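Local coordinates for AlyGC (PDB 5GKD), which is an alginate lyase of polysaccharide lyase family 6, which probably cleaves the glycosidic bonds of alginate by beta-elimination, at residues Thr236-Asn250 with Gly262-Tyr276. Numbering follows the deposited sequence.
Sequences TLTLRHGNGNIVENN and GIRVINRDQIIRNNY. With CO3 (carbonate ion), chain J; PO4 (phosphate ion), chain H.
Gln270 and Asn245 lie side by side, pointing the same way, at matching turns of successive coils of a right-handed parallel beta-helix, the fold of the pectate lyase-like clan; the axes of strands 246-248 and 271-273 approach to 4.8 Å, 8° from parallel. Gln270 OE1 takes two donors, Asn245 N at 3.0 Å nearly in line with the carbonyl and Asn245 ND2 on a lone pair, while Asn245 OD1 turns to Asn223 N of the preceding coil, so side-chain-to-backbone hydrogen bonds pass from coil to coil. A bend at chi2 (-67°) brings Gln270 NE2 to Gly242 O (2.9 Å) and Ile266 O, in both carbonyl planes, and Leu239 CD2 packs against Gln270 CB at 3.8 Å. A leucine here would probably leave Asn245 N and the Gly242 carbonyl without these mates. Asn275 repeats the theme: OD1 receives Asn250 N and ND2 from opposite faces. Arg264 grips Thr238 OG1 side-on through NE (3.0 Å) and NH2, which probably limits rotation of the guanidinium beside the anion. There Arg240 NH2 is hydrogen-bonded to Arg302 O, Arg240 NE points to a spot modelled as both carbonate O3 and phosphate O3, its partner doubtful, and Arg264 NH2 reaches carbonate O1 at 2.7 Å.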
ATOM      1  N   THR A 236     -25.056  17.504   5.985  1.00 18.31           N
ATOM      2  CA  THR A 236     -25.711  18.794   6.084  1.00 17.01           C
ATOM      3  C   THR A 236     -25.756  19.476   4.722  1.00 17.83           C
ATOM      4  O   THR A 236     -25.045  19.104   3.785  1.00 18.87           O
ATOM      5  CB  THR A 236     -24.986  19.737   7.060  1.00 20.74           C
ATOM      6  OG1 THR A 236     -23.721  20.134   6.506  1.00 18.25           O
ATOM      7  CG2 THR A 236     -24.741  19.060   8.396  1.00 17.09           C
ATOM      8  N   LEU A 237     -26.607  20.493   4.638  1.00 16.78           N
ATOM      9  CA  LEU A 237     -26.524  21.536   3.625  1.00 16.95           C
ATOM     10  C   LEU A 237     -25.715  22.675   4.228  1.00 18.32           C
ATOM     11  O   LEU A 237     -26.220  23.409   5.076  1.00 20.84           O
ATOM     12  CB  LEU A 237     -27.922  21.997   3.230  1.00 15.73           C
ATOM     13  CG  LEU A 237     -28.151  22.913   2.032  1.00 18.38           C
ATOM     14  CD1 LEU A 237     -29.661  23.064   1.776  1.00 19.43           C
ATOM     15  CD2 LEU A 237     -27.493  24.257   2.177  1.00 17.52           C
ATOM     16  N   THR A 238     -24.474  22.838   3.796  1.00 18.03           N
ATOM     17  CA  THR A 238     -23.581  23.815   4.395  1.00 16.52           C
ATOM     18  C   THR A 238     -23.408  25.005   3.458  1.00 19.97           C
ATOM     19  O   THR A 238     -23.069  24.843   2.280  1.00 16.71           O
ATOM     20  CB  THR A 238     -22.225  23.205   4.730  1.00 17.16           C
ATOM     21  OG1 THR A 238     -22.354  22.320   5.857  1.00 18.15           O
ATOM     22  CG2 THR A 238     -21.221  24.309   5.070  1.00 16.28           C
ATOM     23  N   LEU A 239     -23.678  26.191   3.989  1.00 19.43           N
ATOM     24  CA  LEU A 239     -23.335  27.468   3.368  1.00 19.99           C
ATOM     25  C   LEU A 239     -21.886  27.762   3.751  1.00 19.33           C
ATOM     26  O   LEU A 239     -21.592  28.496   4.696  1.00 18.73           O
ATOM     27  CB  LEU A 239     -24.298  28.551   3.839  1.00 19.28           C
ATOM     28  CG  LEU A 239     -25.516  28.931   2.990  1.00 22.63           C
ATOM     29  CD1 LEU A 239     -25.915  27.875   1.981  1.00 19.84           C
ATOM     30  CD2 LEU A 239     -26.715  29.381   3.833  1.00 19.85           C
ATOM     31  N   ARG A 240     -20.962  27.162   2.988  1.00 21.01           N
ATOM     32  CA  ARG A 240     -19.565  27.024   3.393  1.00 17.18           C
ATOM     33  C   ARG A 240     -18.757  28.301   3.178  1.00 20.71           C
ATOM     34  O   ARG A 240     -18.076  28.771   4.096  1.00 20.66           O
ATOM     35  CB  ARG A 240     -18.920  25.871   2.621  1.00 17.73           C
ATOM     36  CG  ARG A 240     -17.492  25.613   3.012  1.00 17.07           C
ATOM     37  CD  ARG A 240     -17.397  25.093   4.448  1.00 20.86           C
ATOM     38  NE  ARG A 240     -16.013  25.052   4.901  1.00 23.29           N
ATOM     39  CZ  ARG A 240     -15.353  26.098   5.390  1.00 21.31           C
ATOM     40  NH1 ARG A 240     -15.957  27.271   5.515  1.00 19.05           N
ATOM     41  NH2 ARG A 240     -14.081  25.963   5.753  1.00 19.50           N
ATOM     42  N   HIS A 241     -18.764  28.826   1.947  1.00 19.07           N
ATOM     43  CA  HIS A 241     -18.112  30.075   1.601  1.00 19.35           C
ATOM     44  C   HIS A 241     -19.051  30.863   0.703  1.00 19.12           C
ATOM     45  O   HIS A 241     -19.891  30.287   0.014  1.00 23.55           O
ATOM     46  CB  HIS A 241     -16.771  29.899   0.836  1.00 18.57           C
ATOM     47  CG  HIS A 241     -15.720  29.120   1.565  1.00 20.48           C
ATOM     48  ND1 HIS A 241     -15.289  29.439   2.836  1.00 22.56           N
ATOM     49  CD2 HIS A 241     -14.983  28.054   1.173  1.00 17.59           C
ATOM     50  CE1 HIS A 241     -14.340  28.595   3.200  1.00 20.89           C
ATOM     51  NE2 HIS A 241     -14.141  27.741   2.210  1.00 20.39           N
ATOM     52  N   GLY A 242     -18.882  32.175   0.677  1.00 19.41           N
ATOM     53  CA  GLY A 242     -19.732  32.926  -0.237  1.00 21.23           C
ATOM     54  C   GLY A 242     -21.041  33.355   0.395  1.00 21.02           C
ATOM     55  O   GLY A 242     -21.587  32.696   1.276  1.00 23.50           O
ATOM     56  N   ASN A 243     -21.582  34.460  -0.119  1.00 22.36           N
ATOM     57  CA  ASN A 243     -22.571  35.276   0.574  1.00 19.80           C
ATOM     58  C   ASN A 243     -23.838  35.435  -0.245  1.00 20.00           C
ATOM     59  O   ASN A 243     -23.840  35.293  -1.466  1.00 22.00           O
ATOM     60  CB  ASN A 243     -22.005  36.668   0.863  1.00 21.73           C
ATOM     61  CG  ASN A 243     -20.677  36.614   1.559  1.00 20.86           C
ATOM     62  OD1 ASN A 243     -20.557  36.037   2.633  1.00 24.48           O
ATOM     63  ND2 ASN A 243     -19.661  37.199   0.943  1.00 22.87           N
ATOM     64  N   GLY A 244     -24.924  35.752   0.449  1.00 21.73           N
ATOM     65  CA  GLY A 244     -26.137  36.166  -0.231  1.00 20.48           C
ATOM     66  C   GLY A 244     -26.939  35.050  -0.847  1.00 21.52           C
ATOM     67  O   GLY A 244     -27.593  35.263  -1.865  1.00 21.35           O
ATOM     68  N   ASN A 245     -26.926  33.872  -0.239  1.00 20.03           N
ATOM     69  CA  ASN A 245     -27.595  32.689  -0.752  1.00 19.62           C
ATOM     70  C   ASN A 245     -28.954  32.506  -0.097  1.00 19.89           C
ATOM     71  O   ASN A 245     -29.181  32.922   1.039  1.00 21.06           O
ATOM     72  CB  ASN A 245     -26.725  31.462  -0.509  1.00 16.12           C
ATOM     73  CG  ASN A 245     -25.361  31.618  -1.137  1.00 19.51           C
ATOM     74  OD1 ASN A 245     -25.214  31.458  -2.349  1.00 18.99           O
ATOM     75  ND2 ASN A 245     -24.372  31.989  -0.333  1.00 17.21           N
ATOM     76  N   ILE A 246     -29.856  31.856  -0.809  1.00 17.73           N
ATOM     77  CA  ILE A 246     -31.180  31.569  -0.288  1.00 20.65           C
ATOM     78  C   ILE A 246     -31.337  30.064  -0.205  1.00 18.58           C
ATOM     79  O   ILE A 246     -31.193  29.366  -1.213  1.00 21.30           O
ATOM     80  CB  ILE A 246     -32.286  32.203  -1.143  1.00 23.86           C
ATOM     81  CG1 ILE A 246     -32.027  33.702  -1.283  1.00 29.36           C
ATOM     82  CG2 ILE A 246     -33.643  31.954  -0.496  1.00 27.56           C
ATOM     83  CD1 ILE A 246     -33.181  34.494  -1.901  1.00 33.94           C
ATOM     84  N   VAL A 247     -31.630  29.573   0.998  1.00 20.05           N
ATOM     85  CA  VAL A 247     -31.889  28.171   1.291  1.00 18.28           C
ATOM     86  C   VAL A 247     -33.350  28.108   1.727  1.00 22.78           C
ATOM     87  O   VAL A 247     -33.702  28.612   2.808  1.00 22.45           O
ATOM     88  CB  VAL A 247     -30.961  27.641   2.394  1.00 16.34           C
ATOM     89  CG1 VAL A 247     -31.364  26.252   2.832  1.00 13.53           C
ATOM     90  CG2 VAL A 247     -29.506  27.703   1.972  1.00 19.42           C
ATOM     91  N   GLU A 248     -34.202  27.492   0.909  1.00 18.80           N
ATOM     92  CA  GLU A 248     -35.634  27.689   1.063  1.00 21.11           C
ATOM     93  C   GLU A 248     -36.429  26.466   0.605  1.00 22.10           C
ATOM     94  O   GLU A 248     -36.038  25.776  -0.333  1.00 22.34           O
ATOM     95  CB  GLU A 248     -35.993  28.978   0.325  1.00 24.88           C
ATOM     96  CG  GLU A 248     -36.619  28.888  -1.019  1.00 31.97           C
ATOM     97  CD  GLU A 248     -36.939  30.269  -1.560  1.00 29.57           C
ATOM     98  OE1 GLU A 248     -36.433  30.619  -2.642  1.00 38.00           O
ATOM     99  OE2 GLU A 248     -37.659  31.015  -0.876  1.00 32.62           O
ATOM    100  N   ASN A 249     -37.504  26.156   1.327  1.00 20.15           N
ATOM    101  CA  ASN A 249     -38.446  25.087   0.982  1.00 20.36           C
ATOM    102  C   ASN A 249     -37.823  23.691   0.974  1.00 23.33           C
ATOM    103  O   ASN A 249     -38.398  22.769   0.397  1.00 21.01           O
ATOM    104  CB  ASN A 249     -39.115  25.311  -0.384  1.00 20.11           C
ATOM    105  CG  ASN A 249     -39.613  26.721  -0.580  1.00 22.08           C
ATOM    106  OD1 ASN A 249     -39.948  27.425   0.367  1.00 25.64           O
ATOM    107  ND2 ASN A 249     -39.679  27.139  -1.831  1.00 23.91           N
ATOM    108  N   ASN A 250     -36.671  23.493   1.597  1.00 20.85           N
ATOM    109  CA  ASN A 250     -36.080  22.173   1.655  1.00 17.82           C
ATOM    110  C   ASN A 250     -36.680  21.349   2.786  1.00 19.00           C
ATOM    111  O   ASN A 250     -37.193  21.878   3.773  1.00 24.21           O
ATOM    112  CB  ASN A 250     -34.568  22.286   1.840  1.00 21.86           C
ATOM    113  CG  ASN A 250     -33.917  23.040   0.702  1.00 19.97           C
ATOM    114  OD1 ASN A 250     -33.792  22.514  -0.403  1.00 17.86           O
ATOM    115  ND2 ASN A 250     -33.539  24.286   0.951  1.00 20.55           N
ATOM    116  N   GLY A 262     -29.448  18.861   8.627  1.00 23.17           N
ATOM    117  CA  GLY A 262     -28.801  20.006   9.159  1.00 18.52           C
ATOM    118  C   GLY A 262     -28.719  21.076   8.072  1.00 18.99           C
ATOM    119  O   GLY A 262     -28.393  20.779   6.927  1.00 19.75           O
ATOM    120  N   ILE A 263     -29.004  22.324   8.424  1.00 17.89           N
ATOM    121  CA  ILE A 263     -28.539  23.477   7.665  1.00 16.66           C
ATOM    122  C   ILE A 263     -27.477  24.159   8.517  1.00 20.52           C
ATOM    123  O   ILE A 263     -27.695  24.397   9.713  1.00 18.35           O
ATOM    124  CB  ILE A 263     -29.688  24.441   7.320  1.00 20.03           C
ATOM    125  CG1 ILE A 263     -30.678  23.792   6.345  1.00 19.75           C
ATOM    126  CG2 ILE A 263     -29.166  25.743   6.718  1.00 16.79           C
ATOM    127  CD1 ILE A 263     -32.005  24.556   6.242  1.00 12.33           C
ATOM    128  N   ARG A 264     -26.324  24.453   7.912  1.00 19.75           N
ATOM    129  CA  ARG A 264     -25.190  25.075   8.593  1.00 17.91           C
ATOM    130  C   ARG A 264     -24.904  26.426   7.957  1.00 21.06           C
ATOM    131  O   ARG A 264     -24.609  26.509   6.754  1.00 19.50           O
ATOM    132  CB  ARG A 264     -23.935  24.191   8.537  1.00 18.15           C
ATOM    133  CG  ARG A 264     -22.700  24.859   9.160  1.00 18.31           C
ATOM    134  CD  ARG A 264     -21.643  23.846   9.594  1.00 15.18           C
ATOM    135  NE  ARG A 264     -21.144  23.054   8.465  1.00 18.57           N
ATOM    136  CZ  ARG A 264     -19.859  22.835   8.193  1.00 18.36           C
ATOM    137  NH1 ARG A 264     -18.905  23.333   8.961  1.00 15.41           N
ATOM    138  NH2 ARG A 264     -19.532  22.095   7.146  1.00 20.65           N
ATOM    139  N   VAL A 265     -24.968  27.474   8.771  1.00 20.63           N
ATOM    140  CA  VAL A 265     -24.898  28.853   8.318  1.00 18.91           C
ATOM    141  C   VAL A 265     -23.523  29.404   8.651  1.00 16.61           C
ATOM    142  O   VAL A 265     -23.101  29.374   9.809  1.00 20.32           O
ATOM    143  CB  VAL A 265     -25.995  29.708   8.973  1.00 21.72           C
ATOM    144  CG1 VAL A 265     -25.938  31.121   8.435  1.00 19.49           C
ATOM    145  CG2 VAL A 265     -27.347  29.086   8.718  1.00 21.00           C
ATOM    146  N   ILE A 266     -22.857  29.946   7.664  1.00 19.67           N
ATOM    147  CA  ILE A 266     -21.575  30.612   7.767  1.00 18.70           C
ATOM    148  C   ILE A 266     -21.660  31.741   6.768  1.00 16.86           C
ATOM    149  O   ILE A 266     -22.451  31.683   5.928  1.00 22.45           O
ATOM    150  CB  ILE A 266     -20.381  29.706   7.401  1.00 18.49           C
ATOM    151  CG1 ILE A 266     -20.474  28.353   8.083  1.00 20.60           C
ATOM    152  CG2 ILE A 266     -19.072  30.413   7.691  1.00 17.47           C
ATOM    153  CD1 ILE A 266     -19.651  27.276   7.470  1.00 15.09           C
ATOM    154  N   ASN A 267     -20.836  32.755   6.877  1.00 17.83           N
ATOM    155  CA  ASN A 267     -20.792  33.885   5.969  1.00 18.68           C
ATOM    156  C   ASN A 267     -21.938  34.910   6.058  1.00 22.19           C
ATOM    157  O   ASN A 267     -22.675  34.905   6.979  1.00 19.47           O
ATOM    158  CB  ASN A 267     -20.442  33.446   4.543  1.00 20.14           C
ATOM    159  CG  ASN A 267     -19.519  32.232   4.508  1.00 18.64           C
ATOM    160  OD1 ASN A 267     -18.385  32.321   4.816  1.00 22.71           O
ATOM    161  ND2 ASN A 267     -20.050  31.123   4.223  1.00 18.75           N
ATOM    162  N   ARG A 268     -22.032  35.788   5.086  1.00 22.37           N
ATOM    163  CA  ARG A 268     -22.976  36.872   5.097  1.00 21.26           C
ATOM    164  C   ARG A 268     -24.206  36.810   4.272  1.00 20.93           C
ATOM    165  O   ARG A 268     -24.260  36.157   3.317  1.00 20.57           O
ATOM    166  CB  ARG A 268     -22.279  38.173   4.726  1.00 22.12           C
ATOM    167  CG  ARG A 268     -20.818  38.233   5.071  1.00 28.07           C
ATOM    168  CD  ARG A 268     -20.301  39.644   5.234  1.00 29.78           C
ATOM    169  NE  ARG A 268     -20.477  40.440   4.050  1.00 34.65           N
ATOM    170  CZ  ARG A 268     -19.666  40.419   3.009  1.00 35.58           C
ATOM    171  NH1 ARG A 268     -18.606  39.649   2.999  1.00 35.83           N
ATOM    172  NH2 ARG A 268     -19.911  41.178   1.985  1.00 35.42           N
ATOM    173  N   ASP A 269     -25.188  37.576   4.696  1.00 24.42           N
ATOM    174  CA  ASP A 269     -26.440  37.748   4.019  1.00 19.59           C
ATOM    175  C   ASP A 269     -27.158  36.475   3.616  1.00 20.09           C
ATOM    176  O   ASP A 269     -27.752  36.418   2.604  1.00 21.43           O
ATOM    177  CB  ASP A 269     -26.255  38.660   2.794  1.00 21.80           C
ATOM    178  CG  ASP A 269     -25.561  39.971   3.116  1.00 26.65           C
ATOM    179  OD1 ASP A 269     -25.854  40.619   4.094  1.00 27.62           O
ATOM    180  OD2 ASP A 269     -24.704  40.377   2.365  1.00 32.08           O
ATOM    181  N   GLN A 270     -27.091  35.463   4.434  1.00 22.04           N
ATOM    182  CA  GLN A 270     -27.790  34.229   4.091  1.00 20.48           C
ATOM    183  C   GLN A 270     -29.260  34.317   4.496  1.00 23.57           C
ATOM    184  O   GLN A 270     -29.603  34.931   5.509  1.00 21.46           O
ATOM    185  CB  GLN A 270     -27.122  33.033   4.765  1.00 18.99           C
ATOM    186  CG  GLN A 270     -25.576  33.026   4.711  1.00 19.91           C
ATOM    187  CD  GLN A 270     -24.980  32.839   3.305  1.00 22.46           C
ATOM    188  OE1 GLN A 270     -25.648  33.023   2.283  1.00 19.50           O
ATOM    189  NE2 GLN A 270     -23.705  32.466   3.263  1.00 18.79           N
ATOM    190  N   ILE A 271     -30.132  33.709   3.692  1.00 20.92           N
ATOM    191  CA  ILE A 271     -31.549  33.584   4.009  1.00 20.63           C
ATOM    192  C   ILE A 271     -31.908  32.102   4.096  1.00 22.01           C
ATOM    193  O   ILE A 271     -31.753  31.358   3.121  1.00 25.22           O
ATOM    194  CB  ILE A 271     -32.432  34.306   2.980  1.00 21.08           C
ATOM    195  CG1 ILE A 271     -32.167  35.807   3.010  1.00 23.00           C
ATOM    196  CG2 ILE A 271     -33.889  34.009   3.246  1.00 25.52           C
ATOM    197  CD1 ILE A 271     -32.764  36.556   1.820  1.00 20.50           C
ATOM    198  N   ILE A 272     -32.376  31.680   5.262  1.00 22.57           N
ATOM    199  CA  ILE A 272     -32.784  30.309   5.546  1.00 19.03           C
ATOM    200  C   ILE A 272     -34.254  30.389   5.949  1.00 23.11           C
ATOM    201  O   ILE A 272     -34.573  30.697   7.103  1.00 22.54           O
ATOM    202  CB  ILE A 272     -31.942  29.660   6.656  1.00 19.37           C
ATOM    203  CG1 ILE A 272     -30.473  29.476   6.244  1.00 23.49           C
ATOM    204  CG2 ILE A 272     -32.505  28.302   7.030  1.00 16.66           C
ATOM    205  CD1 ILE A 272     -29.637  30.679   6.321  1.00 26.24           C
ATOM    206  N   ARG A 273     -35.159  30.135   5.007  1.00 21.76           N
ATOM    207  CA  ARG A 273     -36.577  30.320   5.253  1.00 21.46           C
ATOM    208  C   ARG A 273     -37.375  29.133   4.741  1.00 20.93           C
ATOM    209  O   ARG A 273     -37.024  28.495   3.747  1.00 22.26           O
ATOM    210  CB  ARG A 273     -37.115  31.602   4.602  1.00 23.00           C
ATOM    211  CG  ARG A 273     -37.069  31.561   3.105  1.00 26.08           C
ATOM    212  CD  ARG A 273     -37.968  32.598   2.451  1.00 32.28           C
ATOM    213  NE  ARG A 273     -37.621  33.955   2.837  1.00 36.65           N
ATOM    214  CZ  ARG A 273     -37.096  34.867   2.018  1.00 40.31           C
ATOM    215  NH1 ARG A 273     -36.857  34.588   0.733  1.00 26.22           N
ATOM    216  NH2 ARG A 273     -36.825  36.074   2.500  1.00 40.19           N
ATOM    217  N   ASN A 274     -38.460  28.849   5.453  1.00 20.49           N
ATOM    218  CA  ASN A 274     -39.464  27.876   5.030  1.00 22.77           C
ATOM    219  C   ASN A 274     -38.879  26.476   4.811  1.00 21.71           C
ATOM    220  O   ASN A 274     -39.328  25.743   3.936  1.00 23.01           O
ATOM    221  CB  ASN A 274     -40.189  28.356   3.769  1.00 21.71           C
ATOM    222  CG  ASN A 274     -41.571  27.777   3.661  1.00 24.72           C
ATOM    223  OD1 ASN A 274     -42.265  27.678   4.657  1.00 24.31           O
ATOM    224  ND2 ASN A 274     -41.967  27.349   2.461  1.00 24.39           N
ATOM    225  N   ASN A 275     -37.891  26.079   5.603  1.00 20.17           N
ATOM    226  CA  ASN A 275     -37.348  24.731   5.552  1.00 17.60           C
ATOM    227  C   ASN A 275     -37.920  23.855   6.667  1.00 20.49           C
ATOM    228  O   ASN A 275     -38.134  24.308   7.793  1.00 20.61           O
ATOM    229  CB  ASN A 275     -35.819  24.749   5.661  1.00 15.64           C
ATOM    230  CG  ASN A 275     -35.172  25.572   4.575  1.00 19.00           C
ATOM    231  OD1 ASN A 275     -35.095  25.151   3.412  1.00 22.11           O
ATOM    232  ND2 ASN A 275     -34.701  26.752   4.942  1.00 16.16           N
ATOM    233  N   TYR A 276     -38.108  22.576   6.355  1.00 21.14           N
ATOM    234  CA  TYR A 276     -38.690  21.604   7.269  1.00 21.23           C
ATOM    235  C   TYR A 276     -37.650  20.555   7.638  1.00 18.64           C
ATOM    236  O   TYR A 276     -37.071  19.920   6.750  1.00 18.89           O
ATOM    237  CB  TYR A 276     -39.917  20.945   6.629  1.00 16.01           C
ATOM    238  CG  TYR A 276     -40.593  19.906   7.488  1.00 21.43           C
ATOM    239  CD1 TYR A 276     -40.142  18.587   7.516  1.00 18.91           C
ATOM    240  CD2 TYR A 276     -41.685  20.242   8.268  1.00 18.96           C
ATOM    241  CE1 TYR A 276     -40.770  17.644   8.289  1.00 22.46           C
ATOM    242  CE2 TYR A 276     -42.315  19.314   9.044  1.00 20.34           C
ATOM    243  CZ  TYR A 276     -41.858  18.020   9.055  1.00 21.58           C
ATOM    244  OH  TYR A 276     -42.508  17.107   9.821  1.00 22.54           O
TER
HETATM  245  C   CO3 J 806     -15.749  22.411   6.612  1.00 25.86           C
HETATM  246  O1  CO3 J 806     -16.944  22.001   6.291  1.00 22.97           O
HETATM  247  O2  CO3 J 806     -15.673  22.811   7.845  1.00 23.37           O
HETATM  248  O3  CO3 J 806     -14.734  22.424   5.712  1.00 38.99           O
HETATM  249  P   PO4 H 804     -14.532  22.217   2.957  1.00 22.26           P
HETATM  250  O1  PO4 H 804     -15.903  22.674   2.535  1.00 23.75           O
HETATM  251  O2  PO4 H 804     -14.429  20.790   2.590  1.00 20.24           O
HETATM  252  O3  PO4 H 804     -14.357  22.429   4.485  1.00 27.41           O
HETATM  253  O4  PO4 H 804     -13.552  22.945   2.068  1.00 17.43           O
HETATM  254  O   HOH W   1     -15.950  30.887   5.092  1.00 21.61           O
HETATM  255  O   HOH W   2     -16.972  33.458   2.431  1.00 24.68           O